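Local coordinates for protein A151R (African swine fever virus Georgia 2007/1, PDB 7CMA) that is a non-structural viral protein of unsettled function that binds a zinc ion, forms a two-chain assembly and may be an oxygenase, at residues Lys16-Ile21 with Thr71-Ala76; Gly29-Leu34 with Asn90-Gly95; Thr99-Glu104 with Thr125-His130; Tyr108-Asn113 with Ser136-Lys141. All blocks are in the same frame, centred on the assembly; numbering follows the deposited sequence.

How the interactions relate
Interaction 2 lies near the centre of the chain, with interaction 1 on one side and interactions 3 and 4 on the other. I21 joins the first two: its CG2 lies 3.9 Å from CD1 of I31, so the helix pair of interaction 1 sits against the strand pair of interaction 2. W93 carries the packing on to interaction 3, where its CD2 comes within 3.4 Å of P129 CB. Interactions 3 and 4, with centres about 10 Å apart, share a sheet, and H109 NE2 probably donates to E104 O at 3.0 Å. Interaction 4 holds two of the four zinc ligands, whereas interaction 1 lies with its centre about 27 Å from that of interaction 4, across the chain's centre.

Interaction 1. Residues Lys16-Ile21 with Thr71-Ala76; sequences KLIECI and TSKNIA
K73 reaches from helix 72-84 to helix 3-28 and ends in a salt bridge with E19. Its chain leaves CB with CG anti to the backbone N (chi1 -167°) and bends at the next two torsions. CD then lies 3.9 Å from I18 CG2, the side chains of K73 and I18 crossing at about a right angle. CE comes within 3.7 Å of E19 OE1, and NZ closes on that same oxygen at 2.7 Å, meeting it nearly along the C-O axis. NZ also touches I18 CG2, so the ammonium group has an apolar neighbour beside its carboxylate partner. E19 starts out pointing away from the other helix, but its chain bends at chi2 (75°) and brings OE1 back to the lysine.

Next to the salt bridge, the small side chain of A76 packs against two isoleucines. Its CB lies 3.5 Å from I18 O and 3.9 Å from I21 CG2, while I18 CG2 packs on it as well. At the start of the second helix, T71 OG1 accepts from N74 N as an N-cap. Y22 and Y80 extend the packing around the contact. The whole is a buried helix-helix crossing at 129°, with an apolar centre and a salt bridge at its margin.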
loop_
_atom_site.group_PDB
_atom_site.type_symbol
_atom_site.label_atom_id
_atom_site.label_comp_id
_atom_site.label_asym_id
_atom_site.label_seq_id
_atom_site.Cartn_x
_atom_site.Cartn_y
_atom_site.Cartn_z
ATOM N N LYS A 16 -6.554 -9.720 2.879
ATOM C CA LYS A 16 -6.779 -8.634 3.868
ATOM C C LYS A 16 -8.290 -8.413 4.042
ATOM O O LYS A 16 -8.728 -8.287 5.181
ATOM C CB LYS A 16 -6.066 -7.350 3.436
ATOM C CG LYS A 16 -4.557 -7.347 3.643
ATOM C CD LYS A 16 -3.978 -5.974 3.930
ATOM C CE LYS A 16 -3.174 -5.411 2.777
ATOM N NZ LYS A 16 -4.025 -5.149 1.590
ATOM N N LEU A 17 -9.061 -8.451 2.954
ATOM C CA LEU A 17 -10.526 -8.188 2.990
ATOM C C LEU A 17 -11.232 -9.374 3.659
ATOM O O LEU A 17 -12.007 -9.128 4.581
ATOM C CB LEU A 17 -11.048 -7.945 1.571
ATOM C CG LEU A 17 -12.524 -7.546 1.471
ATOM C CD1 LEU A 17 -12.877 -6.461 2.483
ATOM C CD2 LEU A 17 -12.867 -7.087 0.061
ATOM N N ILE A 18 -10.808 -10.604 3.349
ATOM C CA ILE A 18 -11.345 -11.836 4.004
ATOM C C ILE A 18 -11.048 -11.771 5.505
ATOM O O ILE A 18 -11.948 -12.108 6.294
ATOM C CB ILE A 18 -10.777 -13.117 3.363
ATOM C CG1 ILE A 18 -11.390 -13.373 1.984
ATOM C CG2 ILE A 18 -10.958 -14.309 4.290
ATOM C CD1 ILE A 18 -10.867 -14.618 1.294
ATOM N N GLU A 19 -9.828 -11.377 5.883
ATOM C CA GLU A 19 -9.425 -11.273 7.314
ATOM C C GLU A 19 -10.310 -10.227 8.004
ATOM O O GLU A 19 -10.853 -10.531 9.074
ATOM C CB GLU A 19 -7.941 -10.917 7.444
ATOM C CG GLU A 19 -7.401 -11.071 8.860
ATOM C CD GLU A 19 -7.161 -12.506 9.310
ATOM O OE1 GLU A 19 -7.384 -13.429 8.497
ATOM O OE2 GLU A 19 -6.792 -12.700 10.489
ATOM N N CYS A 20 -10.502 -9.074 7.365
ATOM C CA CYS A 20 -11.399 -8.001 7.864
ATOM C C CYS A 20 -12.819 -8.552 8.068
ATOM O O CYS A 20 -13.373 -8.375 9.176
ATOM C CB CYS A 20 -11.420 -6.820 6.904
ATOM S SG CYS A 20 -12.238 -5.362 7.595
ATOM N N ILE A 21 -13.377 -9.216 7.054
ATOM C CA ILE A 21 -14.761 -9.778 7.123
ATOM C C ILE A 21 -14.808 -10.834 8.229
ATOM O O ILE A 21 -15.775 -10.823 9.010
ATOM C CB ILE A 21 -15.205 -10.351 5.766
ATOM C CG1 ILE A 21 -15.209 -9.271 4.680
ATOM C CG2 ILE A 21 -16.560 -11.032 5.893
ATOM C CD1 ILE A 21 -15.341 -9.810 3.285
ATOM N N THR A 71 -17.726 -22.450 8.642
ATOM C CA THR A 71 -16.880 -21.634 9.550
ATOM C C THR A 71 -16.983 -20.160 9.151
ATOM O O THR A 71 -17.148 -19.898 7.946
ATOM C CB THR A 71 -15.427 -22.115 9.492
ATOM O OG1 THR A 71 -14.962 -21.886 8.161
ATOM C CG2 THR A 71 -15.277 -23.579 9.847
ATOM N N SER A 72 -16.661 -19.259 10.082
ATOM C CA SER A 72 -16.558 -17.795 9.847
ATOM C C SER A 72 -15.584 -17.507 8.697
ATOM O O SER A 72 -15.863 -16.590 7.908
ATOM C CB SER A 72 -16.147 -17.081 11.100
ATOM O OG SER A 72 -17.052 -17.361 12.154
ATOM N N LYS A 73 -14.459 -18.226 8.634
ATOM C CA LYS A 73 -13.409 -18.000 7.603
ATOM C C LYS A 73 -13.956 -18.401 6.231
ATOM O O LYS A 73 -13.714 -17.659 5.255
ATOM C CB LYS A 73 -12.133 -18.781 7.931
ATOM C CG LYS A 73 -10.908 -18.376 7.120
ATOM C CD LYS A 73 -10.626 -16.882 7.142
ATOM C CE LYS A 73 -9.204 -16.551 7.547
ATOM N NZ LYS A 73 -8.769 -15.248 6.990
ATOM N N ASN A 74 -14.682 -19.520 6.161
ATOM C CA ASN A 74 -15.243 -20.024 4.883
ATOM C C ASN A 74 -16.355 -19.079 4.425
ATOM O O ASN A 74 -16.484 -18.881 3.209
ATOM C CB ASN A 74 -15.728 -21.474 4.988
ATOM C CG ASN A 74 -14.634 -22.479 4.688
ATOM O OD1 ASN A 74 -13.731 -22.206 3.900
ATOM N ND2 ASN A 74 -14.677 -23.623 5.353
ATOM N N ILE A 75 -17.134 -18.528 5.361
ATOM C CA ILE A 75 -18.215 -17.554 5.022
ATOM C C ILE A 75 -17.568 -16.259 4.525
ATOM O O ILE A 75 -17.984 -15.769 3.458
ATOM C CB ILE A 75 -19.151 -17.304 6.220
ATOM C CG1 ILE A 75 -19.657 -18.617 6.823
ATOM C CG2 ILE A 75 -20.289 -16.375 5.818
ATOM C CD1 ILE A 75 -21.087 -18.576 7.296
ATOM N N ALA A 76 -16.510 -15.805 5.201
ATOM C CA ALA A 76 -15.745 -14.603 4.794
ATOM C C ALA A 76 -15.311 -14.734 3.329
ATOM O O ALA A 76 -15.394 -13.731 2.601
ATOM C CB ALA A 76 -14.563 -14.408 5.703
#

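Interaction 2. Residues Gly29-Leu34 with Asn90-Gly95; sequences GTILLL and NKIWSG
L32 lies side by side with W93, both pointing the same way from the sheet, with their CB atoms 4.0 Å apart. Farther out, L32 CD1 approaches W93 CD1 obliquely. L34 comes to W93 from the next position on this face, its CD1 4.1 Å from W93 CB. The indole leaves its strand with CG anti to the backbone N (chi1 176°), and its NE1 is hydrogen-bonded to E96 O.

On the opposite face I31 and L33 both pack against I92. I31 CG2 touches I92 CB at 3.9 Å, and the CD1 atoms of these isoleucines also meet. L33 brings CG toward I92 CG2 at 4.3 Å. S94 OG lies near I31 CG1, but its polar partner is E24.

The backbones form an antiparallel ladder: L32 and W93 make one reciprocal hydrogen-bonded pair, L34 and K91 another. L32 N to W93 O is 2.7 Å. Beyond them G95 N donates to T30 O at 3.0 Å.

Within the five-stranded sheet, 30-35 runs between 38-46 and the outermost strand 90-94. I21 and L25 of helix 3-28 pack on I31, and I79 and W82 of helix 72-84 meet I92, so the isoleucine face looks toward both helices; P129 and F132 meet W93 on the other face.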
loop_
_atom_site.group_PDB
_atom_site.type_symbol
_atom_site.label_atom_id
_atom_site.label_comp_id
_atom_site.label_asym_id
_atom_site.label_seq_id
_atom_site.Cartn_x
_atom_site.Cartn_y
_atom_site.Cartn_z
ATOM N N GLY A 29 -21.288 -10.873 14.663
ATOM C CA GLY A 29 -22.076 -12.093 14.398
ATOM C C GLY A 29 -23.160 -11.877 13.349
ATOM O O GLY A 29 -23.974 -12.799 13.159
ATOM N N THR A 30 -23.159 -10.734 12.655
ATOM C CA THR A 30 -24.224 -10.432 11.659
ATOM C C THR A 30 -23.688 -9.480 10.588
ATOM O O THR A 30 -23.002 -8.504 10.939
ATOM C CB THR A 30 -25.493 -9.897 12.342
ATOM O OG1 THR A 30 -26.424 -9.531 11.326
ATOM C CG2 THR A 30 -25.239 -8.709 13.242
ATOM N N ILE A 31 -23.979 -9.791 9.323
ATOM C CA ILE A 31 -23.512 -9.035 8.126
ATOM C C ILE A 31 -24.673 -8.956 7.132
ATOM O O ILE A 31 -25.277 -10.013 6.831
ATOM C CB ILE A 31 -22.270 -9.697 7.501
ATOM C CG1 ILE A 31 -21.044 -9.579 8.414
ATOM C CG2 ILE A 31 -22.003 -9.133 6.114
ATOM C CD1 ILE A 31 -19.720 -9.614 7.680
ATOM N N LEU A 32 -24.996 -7.740 6.693
ATOM C CA LEU A 32 -25.968 -7.475 5.604
ATOM C C LEU A 32 -25.214 -7.327 4.278
ATOM O O LEU A 32 -24.175 -6.639 4.256
ATOM C CB LEU A 32 -26.759 -6.208 5.949
ATOM C CG LEU A 32 -27.664 -6.317 7.175
ATOM C CD1 LEU A 32 -28.316 -4.977 7.494
ATOM C CD2 LEU A 32 -28.721 -7.391 6.977
ATOM N N LEU A 33 -25.685 -8.011 3.236
ATOM C CA LEU A 33 -25.144 -7.902 1.858
ATOM C C LEU A 33 -26.033 -6.955 1.045
ATOM O O LEU A 33 -27.267 -7.146 1.056
ATOM C CB LEU A 33 -25.097 -9.303 1.239
ATOM C CG LEU A 33 -23.978 -10.213 1.752
ATOM C CD1 LEU A 33 -24.319 -10.786 3.118
ATOM C CD2 LEU A 33 -23.699 -11.337 0.766
ATOM N N LEU A 34 -25.443 -5.896 0.482
ATOM C CA LEU A 34 -26.188 -4.850 -0.267
ATOM C C LEU A 34 -25.692 -4.806 -1.721
ATOM O O LEU A 34 -24.459 -4.837 -1.934
ATOM C CB LEU A 34 -26.008 -3.504 0.440
ATOM C CG LEU A 34 -26.697 -3.378 1.799
ATOM C CD1 LEU A 34 -25.720 -3.661 2.930
ATOM C CD2 LEU A 34 -27.328 -1.999 1.969
ATOM N N ASN A 90 -21.540 -4.098 -4.888
ATOM C CA ASN A 90 -21.693 -5.113 -3.809
ATOM C C ASN A 90 -20.920 -4.654 -2.570
ATOM O O ASN A 90 -19.664 -4.657 -2.598
ATOM C CB ASN A 90 -21.254 -6.505 -4.264
ATOM C CG ASN A 90 -22.234 -7.149 -5.225
ATOM O OD1 ASN A 90 -23.313 -6.604 -5.481
ATOM N ND2 ASN A 90 -21.924 -8.360 -5.659
ATOM N N LYS A 91 -21.648 -4.241 -1.536
ATOM C CA LYS A 91 -21.059 -3.772 -0.256
ATOM C C LYS A 91 -21.691 -4.550 0.888
ATOM O O LYS A 91 -22.781 -5.101 0.691
ATOM C CB LYS A 91 -21.273 -2.268 -0.094
ATOM C CG LYS A 91 -20.543 -1.405 -1.105
ATOM C CD LYS A 91 -20.593 0.067 -0.774
ATOM C CE LYS A 91 -20.106 0.946 -1.904
ATOM N NZ LYS A 91 -20.116 2.375 -1.519
ATOM N N ILE A 92 -21.048 -4.547 2.056
ATOM C CA ILE A 92 -21.554 -5.297 3.231
ATOM C C ILE A 92 -21.655 -4.344 4.423
ATOM O O ILE A 92 -20.839 -3.402 4.517
ATOM C CB ILE A 92 -20.668 -6.523 3.527
ATOM C CG1 ILE A 92 -19.227 -6.125 3.854
ATOM C CG2 ILE A 92 -20.733 -7.512 2.373
ATOM C CD1 ILE A 92 -18.495 -7.146 4.690
ATOM N N TRP A 93 -22.670 -4.551 5.257
ATOM C CA TRP A 93 -22.809 -3.862 6.564
ATOM C C TRP A 93 -22.572 -4.873 7.690
ATOM O O TRP A 93 -23.289 -5.877 7.730
ATOM C CB TRP A 93 -24.191 -3.209 6.669
ATOM C CG TRP A 93 -24.454 -2.581 7.999
ATOM C CD1 TRP A 93 -24.923 -3.205 9.119
ATOM C CD2 TRP A 93 -24.178 -1.221 8.383
ATOM N NE1 TRP A 93 -24.968 -2.325 10.166
ATOM C CE2 TRP A 93 -24.465 -1.117 9.761
ATOM C CE3 TRP A 93 -23.650 -0.106 7.721
ATOM C CZ2 TRP A 93 -24.327 0.082 10.460
ATOM C CZ3 TRP A 93 -23.514 1.077 8.411
ATOM C CH2 TRP A 93 -23.847 1.166 9.763
ATOM N N SER A 94 -21.660 -4.574 8.612
ATOM C CA SER A 94 -21.411 -5.468 9.773
ATOM C C SER A 94 -22.014 -4.864 11.045
ATOM O O SER A 94 -21.677 -3.709 11.371
ATOM C CB SER A 94 -19.948 -5.752 9.946
ATOM O OG SER A 94 -19.747 -6.670 11.012
ATOM N N GLY A 95 -22.753 -5.679 11.800
ATOM C CA GLY A 95 -23.257 -5.334 13.142
ATOM C C GLY A 95 -24.729 -4.953 13.111
ATOM O O GLY A 95 -25.378 -5.192 12.078
#

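Interaction 3. Residues Thr99-Glu104 with Thr125-His130; sequences TQIYFE and TSVGPH
Strand 99-104 pairs through its first three residues with the short strand 125-127, the two short segments running at 124° to each other. This is the antiparallel edge pairing of a three-stranded sheet in which 125-127 is outermost. T99 and V127 form one hydrogen-bonded pair, I101 and T125 the next, with Q100 and S126 as the non-hydrogen-bonded pair between them. T99 N reaches V127 O at 2.9 Å, but the return bond is more bent: V127 N approaches T99 O from above the carbonyl plane, with an N-H...O angle of 132°. T125 N donates to I101 O at 2.8 Å.

On one face I101 and V127 cross at about a right angle. The CG1 branch of I101 is wedged between its backbone N and carbonyl carbon (chi1 70°); beyond it, I101 CD1 lies 4.0 Å from V127 CG1 and also touches V127 CG2. W138 packs on I101 from the zinc-binding part of the chain. Beside T99, W93 links this sheet to the larger one.

On the other face the Q100 chain bends at chi2 to lay its amide alongside S126. OE1 takes a hydrogen bond from S124 OG, while NE2 lies 3.2 Å from S126 OG at an angle too poor for a hydrogen bond.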
loop_
_atom_site.group_PDB
_atom_site.type_symbol
_atom_site.label_atom_id
_atom_site.label_comp_id
_atom_site.label_asym_id
_atom_site.label_seq_id
_atom_site.Cartn_x
_atom_site.Cartn_y
_atom_site.Cartn_z
ATOM N N THR A 99 -27.785 2.773 13.577
ATOM C CA THR A 99 -26.709 3.660 14.091
ATOM C C THR A 99 -27.326 4.991 14.528
ATOM O O THR A 99 -28.168 5.525 13.786
ATOM C CB THR A 99 -25.607 3.867 13.043
ATOM O OG1 THR A 99 -25.135 2.586 12.636
ATOM C CG2 THR A 99 -24.437 4.679 13.551
ATOM N N GLN A 100 -26.944 5.473 15.707
ATOM C CA GLN A 100 -27.342 6.806 16.216
ATOM C C GLN A 100 -26.490 7.870 15.517
ATOM O O GLN A 100 -25.258 7.706 15.481
ATOM C CB GLN A 100 -27.187 6.847 17.738
ATOM C CG GLN A 100 -27.994 5.774 18.457
ATOM C CD GLN A 100 -29.464 6.111 18.538
ATOM O OE1 GLN A 100 -29.864 7.268 18.414
ATOM N NE2 GLN A 100 -30.277 5.102 18.799
ATOM N N ILE A 101 -27.140 8.793 14.806
ATOM C CA ILE A 101 -26.459 9.851 14.004
ATOM C C ILE A 101 -27.076 11.208 14.351
ATOM O O ILE A 101 -28.227 11.232 14.822
ATOM C CB ILE A 101 -26.553 9.548 12.494
ATOM C CG1 ILE A 101 -27.975 9.725 11.958
ATOM C CG2 ILE A 101 -26.007 8.163 12.194
ATOM C CD1 ILE A 101 -28.030 10.110 10.491
ATOM N N TYR A 102 -26.287 12.272 14.226
ATOM C CA TYR A 102 -26.724 13.664 14.490
ATOM C C TYR A 102 -26.088 14.585 13.451
ATOM O O TYR A 102 -24.868 14.461 13.204
ATOM C CB TYR A 102 -26.348 14.084 15.913
ATOM C CG TYR A 102 -26.809 15.467 16.297
ATOM C CD1 TYR A 102 -28.155 15.755 16.447
ATOM C CD2 TYR A 102 -25.906 16.507 16.432
ATOM C CE1 TYR A 102 -28.590 17.029 16.777
ATOM C CE2 TYR A 102 -26.323 17.788 16.758
ATOM C CZ TYR A 102 -27.668 18.048 16.942
ATOM O OH TYR A 102 -28.080 19.310 17.269
ATOM N N PHE A 103 -26.894 15.479 12.868
ATOM C CA PHE A 103 -26.433 16.488 11.881
ATOM C C PHE A 103 -25.991 17.754 12.614
ATOM O O PHE A 103 -26.761 18.247 13.460
ATOM C CB PHE A 103 -27.538 16.813 10.874
ATOM C CG PHE A 103 -27.169 17.895 9.895
ATOM C CD1 PHE A 103 -26.205 17.666 8.924
ATOM C CD2 PHE A 103 -27.642 19.190 10.059
ATOM C CE1 PHE A 103 -25.805 18.680 8.069
ATOM C CE2 PHE A 103 -27.250 20.200 9.193
ATOM C CZ PHE A 103 -26.331 19.944 8.202
ATOM N N GLU A 104 -24.848 18.315 12.212
ATOM C CA GLU A 104 -24.300 19.589 12.752
ATOM C C GLU A 104 -23.138 20.060 11.869
ATOM O O GLU A 104 -22.312 19.218 11.477
ATOM C CB GLU A 104 -23.841 19.404 14.200
ATOM C CG GLU A 104 -24.092 20.624 15.071
ATOM C CD GLU A 104 -23.431 20.578 16.438
ATOM O OE1 GLU A 104 -24.108 20.183 17.406
ATOM O OE2 GLU A 104 -22.249 20.965 16.534
ATOM N N THR A 125 -30.527 10.445 16.305
ATOM C CA THR A 125 -31.638 9.666 15.695
ATOM C C THR A 125 -31.113 8.302 15.235
ATOM O O THR A 125 -30.030 8.265 14.622
ATOM C CB THR A 125 -32.273 10.444 14.536
ATOM O OG1 THR A 125 -32.687 11.706 15.057
ATOM C CG2 THR A 125 -33.447 9.728 13.907
ATOM N N SER A 126 -31.857 7.236 15.540
ATOM C CA SER A 126 -31.574 5.850 15.098
ATOM C C SER A 126 -31.920 5.710 13.616
ATOM O O SER A 126 -33.082 5.925 13.265
ATOM C CB SER A 126 -32.332 4.853 15.930
ATOM O OG SER A 126 -31.549 3.695 16.164
ATOM N N VAL A 127 -30.969 5.237 12.816
ATOM C CA VAL A 127 -31.020 5.340 11.331
ATOM C C VAL A 127 -30.385 4.072 10.746
ATOM O O VAL A 127 -29.592 3.438 11.475
ATOM C CB VAL A 127 -30.327 6.635 10.864
ATOM C CG1 VAL A 127 -29.198 6.372 9.883
ATOM C CG2 VAL A 127 -31.326 7.629 10.294
ATOM N N GLY A 128 -30.964 3.565 9.651
ATOM C CA GLY A 128 -30.518 2.337 8.964
ATOM C C GLY A 128 -29.147 2.519 8.317
ATOM O O GLY A 128 -28.538 3.575 8.434
ATOM N N PRO A 129 -28.578 1.458 7.711
ATOM C CA PRO A 129 -27.215 1.513 7.185
ATOM C C PRO A 129 -27.040 2.397 5.932
ATOM O O PRO A 129 -25.941 2.812 5.681
ATOM C CB PRO A 129 -26.922 0.045 6.856
ATOM C CG PRO A 129 -28.284 -0.535 6.533
ATOM C CD PRO A 129 -29.222 0.152 7.501
ATOM N N HIS A 130 -28.118 2.661 5.187
ATOM C CA HIS A 130 -28.032 3.079 3.757
ATOM C C HIS A 130 -27.280 4.413 3.628
ATOM O O HIS A 130 -26.529 4.567 2.644
ATOM C CB HIS A 130 -29.427 3.138 3.127
ATOM C CG HIS A 130 -30.211 1.886 3.314
ATOM N ND1 HIS A 130 -30.190 0.856 2.391
ATOM C CD2 HIS A 130 -30.961 1.452 4.350
ATOM C CE1 HIS A 130 -30.935 -0.137 2.834
ATOM N NE2 HIS A 130 -31.394 0.195 4.043
#

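Interaction 4. Residues Tyr108-Asn113 with Ser136-Lys141; sequences YHTNYN and SIWCTK. With ZN (zinc ion), chain C.
Two metal bonds tie H109 to C139: the zinc ion takes H109 ND1 at 2.2 Å and C139 SG at 2.4 Å. C116 and C142 complete a site of three cysteines and one histidine, with C139 and C142 supplying its CxxC pair. C139 SG stands anti to its backbone N (chi1 171°), which directs it to the metal; it also accepts a weak bond from K141 N. H109 NE2 is bonded to E104 O, so both ring nitrogens of H109 have partners and the imidazole is held in position.

Two backbone hydrogen bonds flank W138. Y108 N donates to I137 O, and C139 N donates to Y108 O, each at 3.0 Å.

Among the aromatic contacts, Y108 CB sits over one face of W138, 3.7 Å from the centroid of its six-membered ring. The edge of the Y108 ring also turns toward this face, with the planes at 56°. Y108 CD1 rests 4.0 Å from I137 CB, and I137 O lies at the edge of the tyrosine ring. T110 CG2 approaches the indole obliquely.

Strand 107-109 is an outer strand beside 99-104, whose I101 packs against Y108. The loop 136-141 follows strand 125-127 and returns to this hairpin, while F132 stacks on W138.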
loop_
_atom_site.group_PDB
_atom_site.type_symbol
_atom_site.label_atom_id
_atom_site.label_comp_id
_atom_site.label_asym_id
_atom_site.label_seq_id
_atom_site.Cartn_x
_atom_site.Cartn_y
_atom_site.Cartn_z
ATOM N N TYR A 108 -22.418 14.844 9.230
ATOM C CA TYR A 108 -23.181 13.843 10.020
ATOM C C TYR A 108 -22.211 13.141 10.983
ATOM O O TYR A 108 -21.051 12.930 10.591
ATOM C CB TYR A 108 -23.898 12.868 9.082
ATOM C CG TYR A 108 -25.038 13.475 8.301
ATOM C CD1 TYR A 108 -24.803 14.260 7.181
ATOM C CD2 TYR A 108 -26.350 13.325 8.717
ATOM C CE1 TYR A 108 -25.841 14.870 6.494
ATOM C CE2 TYR A 108 -27.401 13.902 8.023
ATOM C CZ TYR A 108 -27.147 14.666 6.895
ATOM O OH TYR A 108 -28.172 15.284 6.235
ATOM N N HIS A 109 -22.656 12.947 12.223
ATOM C CA HIS A 109 -21.729 12.480 13.283
ATOM C C HIS A 109 -22.165 11.187 13.953
ATOM O O HIS A 109 -23.370 10.987 14.122
ATOM C CB HIS A 109 -21.597 13.561 14.368
ATOM C CG HIS A 109 -21.208 14.918 13.887
ATOM N ND1 HIS A 109 -19.912 15.374 13.952
ATOM C CD2 HIS A 109 -21.939 15.930 13.375
ATOM C CE1 HIS A 109 -19.856 16.601 13.478
ATOM N NE2 HIS A 109 -21.083 16.962 13.118
ATOM N N THR A 110 -21.195 10.363 14.320
ATOM C CA THR A 110 -21.446 9.114 15.085
ATOM C C THR A 110 -20.938 9.290 16.522
ATOM O O THR A 110 -21.350 8.491 17.390
ATOM C CB THR A 110 -20.770 7.912 14.410
ATOM O OG1 THR A 110 -19.410 8.276 14.177
ATOM C CG2 THR A 110 -21.425 7.515 13.103
ATOM N N ASN A 111 -19.938 10.153 16.708
ATOM C CA ASN A 111 -19.243 10.371 18.007
ATOM C C ASN A 111 -18.398 9.135 18.352
ATOM O O ASN A 111 -18.160 8.915 19.544
ATOM C CB ASN A 111 -20.238 10.678 19.134
ATOM C CG ASN A 111 -20.339 12.155 19.453
ATOM O OD1 ASN A 111 -20.278 12.987 18.554
ATOM N ND2 ASN A 111 -20.480 12.491 20.727
ATOM N N TYR A 112 -18.046 8.313 17.352
ATOM C CA TYR A 112 -17.275 7.055 17.566
ATOM C C TYR A 112 -15.843 7.390 18.001
ATOM O O TYR A 112 -15.407 6.843 19.017
ATOM C CB TYR A 112 -17.270 6.178 16.308
ATOM C CG TYR A 112 -18.527 5.368 16.092
ATOM C CD1 TYR A 112 -19.361 5.042 17.147
ATOM C CD2 TYR A 112 -18.902 4.958 14.821
ATOM C CE1 TYR A 112 -20.531 4.327 16.949
ATOM C CE2 TYR A 112 -20.049 4.209 14.613
ATOM C CZ TYR A 112 -20.873 3.904 15.678
ATOM O OH TYR A 112 -22.016 3.190 15.473
ATOM N N ASN A 113 -15.110 8.171 17.197
ATOM C CA ASN A 113 -13.642 8.366 17.376
ATOM C C ASN A 113 -13.362 9.735 18.012
ATOM O O ASN A 113 -12.183 10.068 18.166
ATOM C CB ASN A 113 -12.872 8.233 16.061
ATOM C CG ASN A 113 -13.209 6.968 15.303
ATOM O OD1 ASN A 113 -13.469 7.015 14.105
ATOM N ND2 ASN A 113 -13.248 5.845 16.000
ATOM N N SER A 136 -18.721 10.846 1.877
ATOM C CA SER A 136 -18.456 12.306 1.774
ATOM C C SER A 136 -19.199 13.145 2.814
ATOM O O SER A 136 -18.713 14.231 3.118
ATOM C CB SER A 136 -18.812 12.779 0.393
ATOM O OG SER A 136 -20.208 12.949 0.254
ATOM N N ILE A 137 -20.328 12.669 3.321
ATOM C CA ILE A 137 -21.164 13.501 4.230
ATOM C C ILE A 137 -20.784 13.239 5.686
ATOM O O ILE A 137 -21.351 13.904 6.547
ATOM C CB ILE A 137 -22.648 13.186 3.966
ATOM C CG1 ILE A 137 -23.049 11.794 4.449
ATOM C CG2 ILE A 137 -22.989 13.382 2.501
ATOM C CD1 ILE A 137 -24.490 11.461 4.186
ATOM N N TRP A 138 -19.820 12.357 5.935
ATOM C CA TRP A 138 -19.504 11.926 7.323
ATOM C C TRP A 138 -18.310 12.666 7.930
ATOM O O TRP A 138 -17.306 12.826 7.234
ATOM C CB TRP A 138 -19.374 10.401 7.373
ATOM C CG TRP A 138 -20.688 9.756 7.088
ATOM C CD1 TRP A 138 -21.128 9.258 5.899
ATOM C CD2 TRP A 138 -21.774 9.617 8.013
ATOM N NE1 TRP A 138 -22.408 8.800 6.026
ATOM C CE2 TRP A 138 -22.832 9.008 7.310
ATOM C CE3 TRP A 138 -21.945 9.925 9.365
ATOM C CZ2 TRP A 138 -24.046 8.714 7.918
ATOM C CZ3 TRP A 138 -23.146 9.630 9.964
ATOM C CH2 TRP A 138 -24.182 9.044 9.244
ATOM N N CYS A 139 -18.437 13.087 9.192
ATOM C CA CYS A 139 -17.369 13.834 9.912
ATOM C C CYS A 139 -16.114 12.967 10.029
ATOM O O CYS A 139 -16.223 11.874 10.573
ATOM C CB CYS A 139 -17.890 14.256 11.280
ATOM S SG CYS A 139 -16.658 14.948 12.411
ATOM N N THR A 140 -14.972 13.471 9.567
ATOM C CA THR A 140 -13.728 12.666 9.535
ATOM C C THR A 140 -13.076 12.606 10.911
ATOM O O THR A 140 -12.107 11.858 11.061
ATOM C CB THR A 140 -12.741 13.277 8.545
ATOM O OG1 THR A 140 -12.389 14.571 9.032
ATOM C CG2 THR A 140 -13.307 13.381 7.147
ATOM N N LYS A 141 -13.589 13.375 11.866
ATOM C CA LYS A 141 -13.018 13.403 13.233
ATOM C C LYS A 141 -13.642 12.299 14.079
ATOM O O LYS A 141 -12.912 11.676 14.839
ATOM C CB LYS A 141 -13.258 14.768 13.880
ATOM C CG LYS A 141 -12.753 15.964 13.088
ATOM C CD LYS A 141 -12.613 17.204 13.941
ATOM C CE LYS A 141 -12.902 16.944 15.404
ATOM N NZ LYS A 141 -12.636 18.139 16.240
HETATM ZN ZN ZN C . -17.897 14.511 14.375
#